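Local atomic coordinates of Cry23AA1 (Bacillus thuringiensis, PDB entry 4RHZ), a protein that probably acts as a pore-forming insecticidal toxin of the aerolysin-like ETX/MTX2 family, is found in a binary complex with Cry37Aa1, and binds zinc. Residues F31-E36 with T93-K98; F101-V106 with V110-S115. All coordinates share one frame; numbering follows the deposited sequence.

The two contacts follow each other along the chain and share strand 96-105. Contact 1 (31-36 with 93-98) uses its start and the loop leading into it; contact 2 (101-106 with 110-115) uses its far half, where it turns back into strand 111-119. Their centres lie 26 Å apart, yet they meet where NZ of Lys98 packs 4.0 Å from CB of Ser115. Contact 2 is backbone pairing inside a small sheet, whereas contact 1 is a side-chain touch between the entrance to that sheet and strand 32-40 of the large one. Contact 2 thus holds the 96-119 hairpin together, while contact 1 sets the start of its first strand beside the elongated body of this aerolysin-type protein.

Contact 1. Residues F31-E36 with T93-K98; sequences FKVFNE and TSISTK
The hydroxyl OG1 of Thr97 packs 3.7 Å from CB of Glu36 and is at the same time hydrogen-bonded to the hydroxyl of Tyr120. The chi1 of Thr97, -59°, sets OG1 beside the backbone N and opposite the carbonyl carbon, facing the neighbouring strand. Threonine suits this place because its OG1 does both jobs, bonding to the tyrosine while lying against the methylene of the glutamate.

The apolar part centres on Ile95. Its branch methyl CG2 lies 3.9 Å from CG1 of Val33, the two side chains meeting at about a right angle, and 3.8 Å from CG of Glu36. Beta-branched residues fit well here, since branching at CB puts a methyl near the backbone in each, CG1 in Val33 and CG2 in Ile95, and these two meet. Glu36 contributes mainly its aliphatic stem: a sharp bend at chi2 (102°) carries the carboxylate back along its own strand, leaving CG nearest to CG2 of Ile95 and OE2 4.1 Å from that methyl.

The two segments run the same way but do not pair as a sheet, for the CA atoms of Val33 and Ile95 are 7.7 Å apart. Each finds its backbone partners elsewhere: Lys32 and Phe34 on strand 146-179, Ile95 at Tyr120 and Thr97 at Tyr118. Tyr120 also touches the side chains of both Glu36 and Ile95, and so packs against both segments.

With no direct polar bond joining the segments and only 234 Å² buried, this junction between strand 32-40 and the base of the 96-119 hairpin rests on van der Waals packing, which lacks the directionality of strand pairing.

Contact 2. Residues F101-V106 with V110-S115; sequences FKFGFV and VTLTVS
Phe103, Leu112 and Val114 form the apolar centre of this antiparallel beta hairpin, CG1 of Val114 lying 3.8 Å from CE1 of Phe103. CD1 of Leu112 comes to the edge of the same ring, 4.2 Å from its CD1, while on the same strand as Phe103, CB of Phe101 lies over one face of the Phe103 ring, 3.6 Å above its plane and toward the rim. Farther along, CD2 of Leu112 approaches the edge of the Phe105 ring at CZ. Bulky residues suit this face because it lies against the body of the protein: Val161 and Ile219 touch Phe103, and Tyr159 receives Leu112 and Val114. Zinc lies about 8 Å from the side chain of Val114.

Beneath the side chains, Phe101 pairs with Val114 and Phe103 with Leu112, each pair exchanging two backbone hydrogen bonds. N of Val114 stands 2.9 Å from O of Phe101, and N of Phe103 lies 2.7 Å from O of Leu112, with N-H...O angles of 165° and 163°.

The opposite face carries Lys102, Thr111 and Thr113, polar residues fit for a more exposed surface. This alternation is consistent with the amphipathic hairpin that aerolysin-type toxins insert into membranes. Lys102 and Thr113 point the same way, side by side; a bend at chi2 (-88°) brings CD of Lys102 to 2.9 Å from OG1 of Thr113, a fit so tight that the exact placing of the lysine stem is doubtful.

Contact 1. Residues F31-E36 with T93-K98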
loop_
_atom_site.group_PDB
_atom_site.type_symbol
_atom_site.label_atom_id
_atom_site.label_comp_id
_atom_site.label_asym_id
_atom_site.label_seq_id
_atom_site.Cartn_x
_atom_site.Cartn_y
_atom_site.Cartn_z
ATOM N N PHE A 31 7.843 -30.691 27.574
ATOM C CA PHE A 31 8.120 -29.836 26.439
ATOM C C PHE A 31 7.051 -28.775 26.233
ATOM O O PHE A 31 5.869 -29.091 26.133
ATOM C CB PHE A 31 8.304 -30.593 25.164
ATOM C CG PHE A 31 8.916 -29.771 24.137
ATOM C CD1 PHE A 31 10.287 -29.659 24.076
ATOM C CD2 PHE A 31 8.117 -29.021 23.254
ATOM C CE1 PHE A 31 10.883 -28.872 23.102
ATOM C CE2 PHE A 31 8.698 -28.217 22.302
ATOM C CZ PHE A 31 10.110 -28.145 22.219
ATOM N N LYS A 32 7.470 -27.516 26.200
ATOM C CA LYS A 32 6.480 -26.493 25.899
ATOM C C LYS A 32 6.870 -25.386 24.892
ATOM O O LYS A 32 8.026 -24.948 24.790
ATOM C CB LYS A 32 5.743 -25.975 27.173
ATOM C CG LYS A 32 6.649 -25.467 28.288
ATOM C CD LYS A 32 5.844 -24.847 29.503
ATOM C CE LYS A 32 6.696 -23.813 30.299
ATOM N NZ LYS A 32 5.953 -22.518 30.586
ATOM N N VAL A 33 5.865 -24.983 24.125
ATOM C CA VAL A 33 5.967 -23.793 23.280
ATOM C C VAL A 33 5.082 -22.674 23.870
ATOM O O VAL A 33 3.961 -22.889 24.235
ATOM C CB VAL A 33 5.521 -24.103 21.870
ATOM C CG1 VAL A 33 5.669 -22.823 20.940
ATOM C CG2 VAL A 33 6.296 -25.311 21.314
ATOM N N PHE A 34 5.596 -21.470 23.954
ATOM C CA PHE A 34 4.793 -20.378 24.510
ATOM C C PHE A 34 5.349 -19.011 24.061
ATOM O O PHE A 34 6.400 -18.946 23.324
ATOM C CB PHE A 34 4.761 -20.484 26.070
ATOM C CG PHE A 34 6.143 -20.464 26.701
ATOM C CD1 PHE A 34 6.647 -19.298 27.276
ATOM C CD2 PHE A 34 6.968 -21.618 26.680
ATOM C CE1 PHE A 34 7.944 -19.301 27.888
ATOM C CE2 PHE A 34 8.254 -21.617 27.267
ATOM C CZ PHE A 34 8.749 -20.465 27.853
ATOM N N ASN A 35 4.673 -17.939 24.532
ATOM C CA ASN A 35 4.931 -16.558 24.094
ATOM C C ASN A 35 5.004 -16.495 22.579
ATOM O O ASN A 35 5.962 -15.940 22.028
ATOM C CB ASN A 35 6.277 -16.032 24.636
ATOM C CG ASN A 35 6.304 -15.922 26.150
ATOM O OD1 ASN A 35 5.251 -15.888 26.788
ATOM N ND2 ASN A 35 7.512 -15.926 26.735
ATOM N N GLU A 36 4.063 -17.135 21.900
ATOM C CA GLU A 36 3.950 -16.980 20.440
ATOM C C GLU A 36 3.617 -15.518 20.135
ATOM O O GLU A 36 2.816 -14.869 20.840
ATOM C CB GLU A 36 2.832 -17.845 19.880
ATOM C CG GLU A 36 3.099 -19.330 19.961
ATOM C CD GLU A 36 2.365 -19.994 21.098
ATOM O OE1 GLU A 36 2.347 -19.450 22.230
ATOM O OE2 GLU A 36 1.767 -21.055 20.831
ATOM N N THR A 93 3.876 -30.263 18.660
ATOM C CA THR A 93 2.499 -29.810 18.663
ATOM C C THR A 93 2.324 -28.598 17.658
ATOM O O THR A 93 3.273 -27.905 17.302
ATOM C CB THR A 93 2.154 -29.490 20.153
ATOM O OG1 THR A 93 0.880 -28.875 20.246
ATOM C CG2 THR A 93 3.174 -28.561 20.778
ATOM N N SER A 94 1.127 -28.408 17.153
ATOM C CA SER A 94 0.752 -27.223 16.346
ATOM C C SER A 94 1.246 -25.892 16.889
ATOM O O SER A 94 0.941 -25.551 18.027
ATOM C CB SER A 94 -0.775 -27.096 16.379
ATOM O OG SER A 94 -1.247 -27.388 15.105
ATOM N N ILE A 95 1.971 -25.119 16.100
ATOM C CA ILE A 95 2.243 -23.751 16.575
ATOM C C ILE A 95 1.635 -22.766 15.554
ATOM O O ILE A 95 2.060 -22.749 14.394
ATOM C CB ILE A 95 3.726 -23.466 16.757
ATOM C CG1 ILE A 95 4.424 -24.638 17.475
ATOM C CG2 ILE A 95 3.937 -22.101 17.482
ATOM C CD1 ILE A 95 5.937 -24.639 17.179
ATOM N N SER A 96 0.640 -21.978 15.981
ATOM C CA SER A 96 0.047 -20.966 15.100
ATOM C C SER A 96 -0.479 -19.724 15.845
ATOM O O SER A 96 -0.683 -19.801 17.067
ATOM C CB SER A 96 -1.024 -21.601 14.183
ATOM O OG SER A 96 -2.089 -22.035 14.959
ATOM N N THR A 97 -0.674 -18.602 15.119
ATOM C CA THR A 97 -1.213 -17.346 15.687
ATOM C C THR A 97 -2.135 -16.645 14.671
ATOM O O THR A 97 -1.754 -16.502 13.508
ATOM C CB THR A 97 -0.096 -16.338 15.953
ATOM O OG1 THR A 97 0.853 -16.875 16.856
ATOM C CG2 THR A 97 -0.629 -15.033 16.566
ATOM N N LYS A 98 -3.335 -16.233 15.110
ATOM C CA LYS A 98 -4.188 -15.319 14.350
ATOM C C LYS A 98 -3.679 -13.960 14.797
ATOM O O LYS A 98 -3.763 -13.595 15.966
ATOM C CB LYS A 98 -5.662 -15.468 14.743
ATOM C CG LYS A 98 -6.714 -15.612 13.581
ATOM C CD LYS A 98 -7.078 -14.267 12.866
ATOM C CE LYS A 98 -8.157 -14.431 11.758
ATOM N NZ LYS A 98 -7.544 -14.543 10.360
#

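Contact 2. Residues F101-V106 with V110-S115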
loop_
_atom_site.group_PDB
_atom_site.type_symbol
_atom_site.label_atom_id
_atom_site.label_comp_id
_atom_site.label_asym_id
_atom_site.label_seq_id
_atom_site.Cartn_x
_atom_site.Cartn_y
_atom_site.Cartn_z
ATOM N N PHE A 101 -3.457 -6.784 12.444
ATOM C CA PHE A 101 -2.569 -5.646 12.317
ATOM C C PHE A 101 -3.333 -4.308 11.964
ATOM O O PHE A 101 -4.263 -4.264 11.127
ATOM C CB PHE A 101 -1.548 -5.880 11.209
ATOM C CG PHE A 101 -0.844 -7.204 11.228
ATOM C CD1 PHE A 101 -1.440 -8.331 10.658
ATOM C CD2 PHE A 101 0.472 -7.297 11.705
ATOM C CE1 PHE A 101 -0.795 -9.514 10.609
ATOM C CE2 PHE A 101 1.135 -8.485 11.661
ATOM C CZ PHE A 101 0.510 -9.609 11.116
ATOM N N LYS A 102 -2.872 -3.221 12.553
ATOM C CA LYS A 102 -3.410 -1.905 12.282
ATOM C C LYS A 102 -2.318 -1.146 11.579
ATOM O O LYS A 102 -1.307 -0.854 12.209
ATOM C CB LYS A 102 -3.746 -1.207 13.589
ATOM C CG LYS A 102 -4.837 -1.945 14.382
ATOM C CD LYS A 102 -6.313 -1.505 14.001
ATOM C CE LYS A 102 -7.408 -2.112 14.918
ATOM N NZ LYS A 102 -7.490 -1.414 16.248
ATOM N N PHE A 103 -2.492 -0.885 10.276
ATOM C CA PHE A 103 -1.502 -0.130 9.553
ATOM C C PHE A 103 -1.972 1.316 9.287
ATOM O O PHE A 103 -3.150 1.568 8.999
ATOM C CB PHE A 103 -1.140 -0.807 8.246
ATOM C CG PHE A 103 -0.489 -2.166 8.388
ATOM C CD1 PHE A 103 -1.000 -3.261 7.682
ATOM C CD2 PHE A 103 0.628 -2.347 9.168
ATOM C CE1 PHE A 103 -0.402 -4.544 7.767
ATOM C CE2 PHE A 103 1.240 -3.632 9.286
ATOM C CZ PHE A 103 0.725 -4.730 8.572
ATOM N N GLY A 104 -1.055 2.265 9.434
ATOM C CA GLY A 104 -1.282 3.641 8.984
ATOM C C GLY A 104 -0.503 3.916 7.711
ATOM O O GLY A 104 0.275 3.073 7.245
ATOM N N PHE A 105 -0.693 5.091 7.142
ATOM C CA PHE A 105 0.086 5.515 5.969
ATOM C C PHE A 105 0.861 6.803 6.254
ATOM O O PHE A 105 0.297 7.720 6.824
ATOM C CB PHE A 105 -0.842 5.707 4.785
ATOM C CG PHE A 105 -1.445 4.443 4.296
ATOM C CD1 PHE A 105 -2.565 3.915 4.904
ATOM C CD2 PHE A 105 -0.886 3.773 3.228
ATOM C CE1 PHE A 105 -3.103 2.740 4.457
ATOM C CE2 PHE A 105 -1.440 2.627 2.766
ATOM C CZ PHE A 105 -2.546 2.101 3.376
ATOM N N VAL A 106 2.141 6.865 5.880
ATOM C CA VAL A 106 2.955 8.026 6.230
ATOM C C VAL A 106 2.402 9.269 5.541
ATOM O O VAL A 106 1.955 9.240 4.376
ATOM C CB VAL A 106 4.513 7.911 5.931
ATOM C CG1 VAL A 106 5.294 6.957 6.955
ATOM C CG2 VAL A 106 4.790 7.587 4.459
ATOM N N VAL A 110 -5.384 7.787 7.735
ATOM C CA VAL A 110 -6.250 6.674 7.548
ATOM C C VAL A 110 -5.483 5.443 8.113
ATOM O O VAL A 110 -4.240 5.409 8.102
ATOM C CB VAL A 110 -6.667 6.663 6.063
ATOM C CG1 VAL A 110 -5.593 7.411 5.221
ATOM C CG2 VAL A 110 -6.981 5.275 5.546
ATOM N N THR A 111 -6.264 4.515 8.663
ATOM C CA THR A 111 -5.827 3.341 9.353
ATOM C C THR A 111 -6.454 2.119 8.706
ATOM O O THR A 111 -7.666 2.115 8.533
ATOM C CB THR A 111 -6.298 3.397 10.842
ATOM O OG1 THR A 111 -5.176 3.743 11.656
ATOM C CG2 THR A 111 -6.860 2.038 11.360
ATOM N N LEU A 112 -5.673 1.076 8.373
ATOM C CA LEU A 112 -6.361 -0.153 7.967
ATOM C C LEU A 112 -6.082 -1.374 8.867
ATOM O O LEU A 112 -4.954 -1.550 9.383
ATOM C CB LEU A 112 -6.250 -0.447 6.463
ATOM C CG LEU A 112 -5.053 -1.168 5.840
ATOM C CD1 LEU A 112 -4.944 -2.583 6.374
ATOM C CD2 LEU A 112 -5.132 -1.285 4.333
ATOM N N THR A 113 -7.127 -2.170 9.036
ATOM C CA THR A 113 -7.113 -3.371 9.842
ATOM C C THR A 113 -7.140 -4.623 9.020
ATOM O O THR A 113 -8.044 -4.841 8.199
ATOM C CB THR A 113 -8.303 -3.398 10.817
ATOM O OG1 THR A 113 -8.026 -2.441 11.826
ATOM C CG2 THR A 113 -8.459 -4.789 11.527
ATOM N N VAL A 114 -6.136 -5.455 9.256
ATOM C CA VAL A 114 -6.052 -6.724 8.555
ATOM C C VAL A 114 -5.495 -7.842 9.478
ATOM O O VAL A 114 -4.690 -7.598 10.390
ATOM C CB VAL A 114 -5.237 -6.565 7.248
ATOM C CG1 VAL A 114 -3.780 -6.287 7.533
ATOM C CG2 VAL A 114 -5.351 -7.813 6.381
ATOM N N SER A 115 -5.926 -9.059 9.225
ATOM C CA SER A 115 -5.633 -10.167 10.109
ATOM C C SER A 115 -5.121 -11.312 9.251
ATOM O O SER A 115 -5.554 -11.503 8.099
ATOM C CB SER A 115 -6.922 -10.652 10.802
ATOM O OG SER A 115 -7.249 -9.853 11.942
#